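Local coordinates for oligoribonuclease (Colwellia psychrerythraea, PDB 6A4D), which hydrolyses small RNAs, probably as a 3'-to-5' exonuclease of the RNase H-like superfamily that clears very short oligonucleotides, at residues Thr19-Ile31 and Ile48-Asn62. The protein carries 1 engineered substitution. Sequence-based numbering, arbitrary orientation.
Sequences TGLEPVEDVILEI and IFAISQTDDVLDNMN. With 9RC (5'-O-[(S)-hydroxy(4-nitrophenoxy)phosphoryl]thymidine), chain D; 9RC (5'-O-[(S)-hydroxy(4-nitrophenoxy)phosphoryl]thymidine), chain C.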
# COMPACT_ATOMS: atom_id res chain seq x y z
N THR A 19 9.15 -16.02 -3.65
CA THR A 19 9.33 -17.34 -3.02
C THR A 19 8.63 -17.39 -1.71
O THR A 19 8.70 -18.39 -0.99
CB THR A 19 10.83 -17.68 -2.72
OG1 THR A 19 11.45 -16.58 -2.02
CG2 THR A 19 11.54 -17.93 -3.98
N GLY A 20 7.98 -16.30 -1.34
CA GLY A 20 7.19 -16.27 -0.12
C GLY A 20 6.74 -14.87 0.14
O GLY A 20 6.93 -13.99 -0.73
N LEU A 21 6.20 -14.68 1.34
CA LEU A 21 5.63 -13.42 1.80
C LEU A 21 6.57 -12.44 2.47
O LEU A 21 6.19 -11.29 2.69
CB LEU A 21 4.49 -13.70 2.80
CG LEU A 21 3.12 -14.12 2.27
CD1 LEU A 21 2.53 -13.26 1.14
CD2 LEU A 21 3.21 -15.54 1.81
N GLU A 22 7.77 -12.86 2.82
CA GLU A 22 8.65 -12.08 3.68
C GLU A 22 9.90 -11.61 2.92
O GLU A 22 10.76 -12.42 2.58
CB GLU A 22 8.98 -12.86 4.95
CG GLU A 22 8.12 -12.45 6.15
CD GLU A 22 8.24 -10.94 6.45
OE1 GLU A 22 9.36 -10.37 6.20
OE2 GLU A 22 7.21 -10.32 6.89
N PRO A 23 10.00 -10.31 2.63
CA PRO A 23 11.14 -9.89 1.82
C PRO A 23 12.49 -10.09 2.50
O PRO A 23 13.50 -10.21 1.80
CB PRO A 23 10.90 -8.40 1.63
CG PRO A 23 9.46 -8.18 1.89
CD PRO A 23 9.11 -9.18 2.94
N VAL A 24 12.48 -10.10 3.84
CA VAL A 24 13.69 -10.35 4.62
C VAL A 24 14.41 -11.63 4.11
O VAL A 24 15.59 -11.57 3.80
CB VAL A 24 13.40 -10.36 6.14
CG1 VAL A 24 14.61 -10.80 6.95
CG2 VAL A 24 12.97 -8.95 6.60
N GLU A 25 13.65 -12.70 3.90
CA GLU A 25 14.19 -14.00 3.43
C GLU A 25 13.93 -14.32 1.98
O GLU A 25 14.70 -15.05 1.39
CB GLU A 25 13.55 -15.17 4.21
CG GLU A 25 13.28 -14.95 5.69
CD GLU A 25 14.55 -14.65 6.49
OE1 GLU A 25 15.65 -14.63 5.90
OE2 GLU A 25 14.43 -14.44 7.71
N ASP A 26 12.79 -13.87 1.44
CA ASP A 26 12.33 -14.22 0.08
C ASP A 26 12.78 -13.27 -1.01
O ASP A 26 13.03 -12.13 -0.78
CB ASP A 26 10.79 -14.31 0.06
CG ASP A 26 10.27 -15.35 1.02
OD1 ASP A 26 10.93 -16.42 1.10
OD2 ASP A 26 9.28 -15.10 1.74
N VAL A 27 12.81 -13.80 -2.22
CA VAL A 27 13.37 -13.19 -3.41
C VAL A 27 12.34 -13.22 -4.53
O VAL A 27 11.33 -13.93 -4.43
CB VAL A 27 14.64 -13.93 -3.91
CG1 VAL A 27 15.74 -13.80 -2.90
CG2 VAL A 27 14.39 -15.39 -4.21
N ILE A 28 12.60 -12.46 -5.58
CA ILE A 28 11.65 -12.29 -6.66
C ILE A 28 11.85 -13.35 -7.73
O ILE A 28 12.99 -13.56 -8.20
CB ILE A 28 11.81 -10.91 -7.32
CG1 ILE A 28 11.57 -9.83 -6.30
CG2 ILE A 28 10.88 -10.79 -8.52
CD1 ILE A 28 11.97 -8.48 -6.85
N LEU A 29 10.75 -13.99 -8.14
CA LEU A 29 10.79 -14.98 -9.24
C LEU A 29 10.36 -14.49 -10.61
O LEU A 29 10.84 -14.99 -11.63
CB LEU A 29 9.97 -16.21 -8.85
CG LEU A 29 10.54 -16.93 -7.63
CD1 LEU A 29 9.66 -18.11 -7.30
CD2 LEU A 29 11.98 -17.36 -7.89
N GLU A 30 9.48 -13.49 -10.65
CA GLU A 30 8.92 -13.02 -11.92
C GLU A 30 8.48 -11.59 -11.78
O GLU A 30 8.05 -11.18 -10.71
CB GLU A 30 7.68 -13.85 -12.29
CG GLU A 30 7.31 -13.83 -13.76
CD GLU A 30 5.95 -14.46 -14.05
OE1 GLU A 30 5.12 -14.65 -13.13
OE2 GLU A 30 5.67 -14.75 -15.22
N ILE A 31 8.58 -10.85 -12.89
CA ILE A 31 8.04 -9.52 -12.99
C ILE A 31 7.33 -9.32 -14.36
O ILE A 31 7.81 -9.75 -15.40
CB ILE A 31 9.15 -8.46 -12.70
CG1 ILE A 31 8.58 -7.04 -12.79
CG2 ILE A 31 10.36 -8.57 -13.63
CD1 ILE A 31 9.49 -6.02 -12.13
N ILE A 48 8.20 -9.69 -20.12
CA ILE A 48 8.00 -10.55 -18.96
C ILE A 48 9.34 -11.25 -18.59
O ILE A 48 9.99 -11.78 -19.48
CB ILE A 48 6.97 -11.65 -19.26
CG1 ILE A 48 5.67 -11.05 -19.83
CG2 ILE A 48 6.66 -12.45 -18.01
CD1 ILE A 48 4.76 -12.09 -20.48
N PHE A 49 9.76 -11.24 -17.32
CA PHE A 49 10.97 -12.00 -16.92
C PHE A 49 10.73 -13.00 -15.83
O PHE A 49 10.28 -12.63 -14.73
CB PHE A 49 12.06 -11.09 -16.40
CG PHE A 49 12.51 -10.07 -17.37
CD1 PHE A 49 13.41 -10.40 -18.36
CD2 PHE A 49 11.99 -8.78 -17.33
CE1 PHE A 49 13.82 -9.45 -19.27
CE2 PHE A 49 12.40 -7.83 -18.22
CZ PHE A 49 13.32 -8.16 -19.20
N ALA A 50 11.05 -14.26 -16.10
CA ALA A 50 11.30 -15.19 -14.98
C ALA A 50 12.77 -14.98 -14.61
O ALA A 50 13.67 -15.01 -15.50
CB ALA A 50 11.00 -16.63 -15.33
N ILE A 51 12.99 -14.73 -13.32
CA ILE A 51 14.32 -14.42 -12.79
C ILE A 51 15.02 -15.73 -12.46
O ILE A 51 14.48 -16.58 -11.73
CB ILE A 51 14.31 -13.63 -11.47
CG1 ILE A 51 13.40 -12.39 -11.52
CG2 ILE A 51 15.76 -13.25 -11.10
CD1 ILE A 51 13.69 -11.47 -12.68
N SER A 52 16.25 -15.84 -12.95
CA SER A 52 17.09 -16.99 -12.67
C SER A 52 17.32 -17.13 -11.18
O SER A 52 17.62 -16.17 -10.47
CB SER A 52 18.45 -16.86 -13.38
OG SER A 52 19.30 -17.91 -12.99
N GLN A 53 17.10 -18.34 -10.71
CA GLN A 53 17.42 -18.73 -9.38
C GLN A 53 17.99 -20.14 -9.48
O GLN A 53 17.62 -20.94 -10.36
CB GLN A 53 16.15 -18.70 -8.52
CG GLN A 53 15.44 -17.34 -8.45
CD GLN A 53 16.19 -16.32 -7.60
OE1 GLN A 53 17.20 -16.63 -7.04
NE2 GLN A 53 15.66 -15.12 -7.48
N THR A 54 18.92 -20.44 -8.60
CA THR A 54 19.49 -21.80 -8.54
C THR A 54 18.44 -22.82 -8.10
O THR A 54 17.33 -22.45 -7.68
CB THR A 54 20.59 -21.86 -7.49
OG1 THR A 54 19.97 -21.56 -6.24
CG2 THR A 54 21.73 -20.85 -7.79
N ASP A 55 18.82 -24.08 -8.12
CA ASP A 55 18.03 -25.15 -7.48
C ASP A 55 17.98 -25.04 -5.96
O ASP A 55 16.97 -25.36 -5.34
CB ASP A 55 18.56 -26.53 -7.87
CG ASP A 55 18.36 -26.83 -9.35
OD1 ASP A 55 17.57 -26.12 -10.01
OD2 ASP A 55 19.01 -27.77 -9.85
N ASP A 56 19.05 -24.58 -5.32
CA ASP A 56 18.95 -24.36 -3.88
C ASP A 56 17.70 -23.55 -3.60
O ASP A 56 16.88 -23.93 -2.76
CB ASP A 56 20.13 -23.59 -3.32
CG ASP A 56 19.87 -23.10 -1.89
OD1 ASP A 56 19.57 -23.97 -1.07
OD2 ASP A 56 19.92 -21.88 -1.60
N VAL A 57 17.55 -22.45 -4.34
CA VAL A 57 16.47 -21.53 -4.06
C VAL A 57 15.13 -22.18 -4.34
O VAL A 57 14.26 -22.19 -3.48
CB VAL A 57 16.63 -20.20 -4.84
CG1 VAL A 57 15.34 -19.38 -4.82
CG2 VAL A 57 17.76 -19.40 -4.22
N LEU A 58 14.97 -22.73 -5.54
CA LEU A 58 13.66 -23.14 -5.98
C LEU A 58 13.09 -24.26 -5.12
O LEU A 58 11.92 -24.21 -4.67
CB LEU A 58 13.70 -23.52 -7.46
CG LEU A 58 13.86 -22.30 -8.37
CD1 LEU A 58 14.07 -22.78 -9.80
CD2 LEU A 58 12.68 -21.30 -8.26
N ASP A 59 13.96 -25.21 -4.78
CA ASP A 59 13.57 -26.40 -4.02
C ASP A 59 13.28 -26.17 -2.53
O ASP A 59 12.67 -27.05 -1.93
CB ASP A 59 14.61 -27.49 -4.22
CG ASP A 59 14.90 -27.76 -5.69
OD1 ASP A 59 14.16 -27.21 -6.54
OD2 ASP A 59 15.88 -28.48 -6.01
N ASN A 60 13.66 -25.02 -1.96
CA ASN A 60 13.43 -24.72 -0.53
C ASN A 60 12.57 -23.49 -0.20
O ASN A 60 12.56 -23.03 0.95
CB ASN A 60 14.79 -24.58 0.16
CG ASN A 60 15.59 -25.86 0.07
OD1 ASN A 60 16.60 -25.93 -0.63
ND2 ASN A 60 15.12 -26.89 0.75
N MET A 61 11.85 -22.94 -1.20
CA MET A 61 10.76 -21.95 -0.94
C MET A 61 9.55 -22.60 -0.20
O MET A 61 9.47 -23.82 -0.13
CB MET A 61 10.32 -21.28 -2.26
CG MET A 61 9.73 -22.15 -3.37
SD MET A 61 9.85 -21.35 -4.99
CE MET A 61 9.34 -22.55 -6.22
N ASN A 62 8.63 -21.82 0.37
CA ASN A 62 7.55 -22.43 1.18
C ASN A 62 6.64 -23.43 0.39
O ASN A 62 6.75 -23.54 -0.85
CB ASN A 62 6.75 -21.36 1.94
CG ASN A 62 5.83 -20.53 1.05
OD1 ASN A 62 5.40 -20.96 -0.04
ND2 ASN A 62 5.47 -19.35 1.55
OAJ 9RC D . 3.81 -17.62 -0.40
CAE 9RC D . 2.66 -17.27 -0.67
NAI 9RC D . 1.59 -17.97 -0.10
CAL 9RC D . 0.28 -17.63 -0.37
OAS 9RC D . -0.61 -18.30 0.13
CAT 9RC D . -0.00 -16.57 -1.21
CAU 9RC D . -1.34 -16.22 -1.49
CAF 9RC D . 1.07 -15.88 -1.76
NAB 9RC D . 2.41 -16.23 -1.48
CAA 9RC D . 3.57 -15.47 -2.08
OAC 9RC D . 3.12 -14.20 -2.57
CAD 9RC D . 4.19 -16.17 -3.27
CAH 9RC D . 3.50 -15.49 -4.42
OAK 9RC D . 4.28 -15.49 -5.60
CAG 9RC D . 3.42 -14.10 -3.97
CAR 9RC D . 2.34 -13.32 -4.79
OAQ 9RC D . 0.96 -13.78 -4.59
PAP 9RC D . -0.03 -14.21 -5.86
OAO 9RC D . -0.40 -13.03 -6.71
OAN 9RC D . 0.86 -15.28 -6.64
OAM 9RC D . -1.29 -15.08 -5.38
CAV 9RC D . -2.61 -14.71 -5.29
CAW 9RC D . -3.35 -15.47 -4.37
CAY 9RC D . -4.70 -15.22 -4.18
CBA 9RC D . -5.32 -14.20 -4.91
NBB 9RC D . -6.62 -14.00 -4.70
OBD 9RC D . -7.06 -12.89 -3.81
OBC 9RC D . -7.58 -14.96 -5.35
CAZ 9RC D . -4.59 -13.43 -5.84
CAX 9RC D . -3.23 -13.69 -6.03
OAJ 9RC C . 0.48 -10.24 1.16
CAE 9RC C . -0.26 -11.19 1.43
NAI 9RC C . -0.31 -11.65 2.74
CAL 9RC C . -1.15 -12.72 3.08
OAS 9RC C . -1.16 -13.10 4.25
CAT 9RC C . -1.97 -13.31 2.10
CAU 9RC C . -2.84 -14.37 2.40
CAF 9RC C . -1.89 -12.83 0.80
NAB 9RC C . -1.02 -11.76 0.49
CAA 9RC C . -0.90 -11.23 -0.87
OAC 9RC C . -2.04 -10.51 -1.25
CAD 9RC C . -0.83 -12.37 -1.85
CAH 9RC C . -1.06 -11.65 -3.12
OAK 9RC C . 0.20 -11.26 -3.60
CAG 9RC C . -1.88 -10.45 -2.68
CAR 9RC C . -3.25 -10.59 -3.25
OAQ 9RC C . -4.02 -9.55 -2.66
PAP 9RC C . -5.55 -9.45 -3.02
OAO 9RC C . -6.00 -8.05 -2.39
OAN 9RC C . -6.23 -10.51 -2.24
OAM 9RC C . -5.46 -9.61 -4.58
CAV 9RC C . -6.27 -9.70 -5.71
CAW 9RC C . -5.64 -9.82 -7.00
CAY 9RC C . -6.42 -9.85 -8.21
CBA 9RC C . -7.85 -9.79 -8.15
NBB 9RC C . -8.74 -9.80 -9.21
OBD 9RC C . -10.10 -10.70 -9.21
OBC 9RC C . -8.54 -8.92 -10.25
CAZ 9RC C . -8.41 -9.68 -6.87
CAX 9RC C . -7.67 -9.63 -5.66
O HOH W 1 6.15 -16.83 3.47
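With CG anti to the carbonyl carbon (chi1 -59°), Q53 sets CG against L29 CD2 (3.5 Å), and a bend at its second torsion turns the amide back to the strand at I28. The contact is a worked example of how a β-hairpin, here strands 28-36 and 42-50 of the RNase H-like exonuclease sheet, can stay joined beyond its regular ladder. In the ladder, I31 and F49 form a hydrogen-bonded antiparallel pair, and I31 CG2 sits at the edge of the F49 ring, 4.0 Å from CD2. E30 and A50, the next, non-hydrogen-bonded pair, put their side chains on the other face, where the E30 carboxylate pairs with R77. Toward strand 11-18, L29 and E30 both face E17 in a classic β-bulge; toward 48-62, I51 N still reaches L29 O (2.7 Å), and Q53 NE2 extends the series by donating to I28 O at 3.2 Å. That oxygen lies nearly in the amide plane, yet the donor stands 40° out of the carbonyl plane. The V27 side chain comes to meet that of Q53 from the opposite direction, CG2 touching NE2. An alanine in place of Q53 would probably leave I28 O without this donor and open a gap beside L29 CD2. L29 also reaches helix 55-59, where CD2 packs on L58, and the loop after it, where CD1 meets M61 SD at 4.0 Å. M61 extends beyond CG, carrying the sulfur past T19 CG2; nearer the backbone, the CB atoms of M61 and T19 come within 3.7 Å. The contact ends in the nucleotide pocket beside G20 and L21. There N62 OD1 caps helix 63-72 through C65 N, which probably helps fix the rotation of the amide while its ND2 donates almost straight (166°) to thymine oxygen OAJ of one bound pNP-TMP, 3.1 Å away.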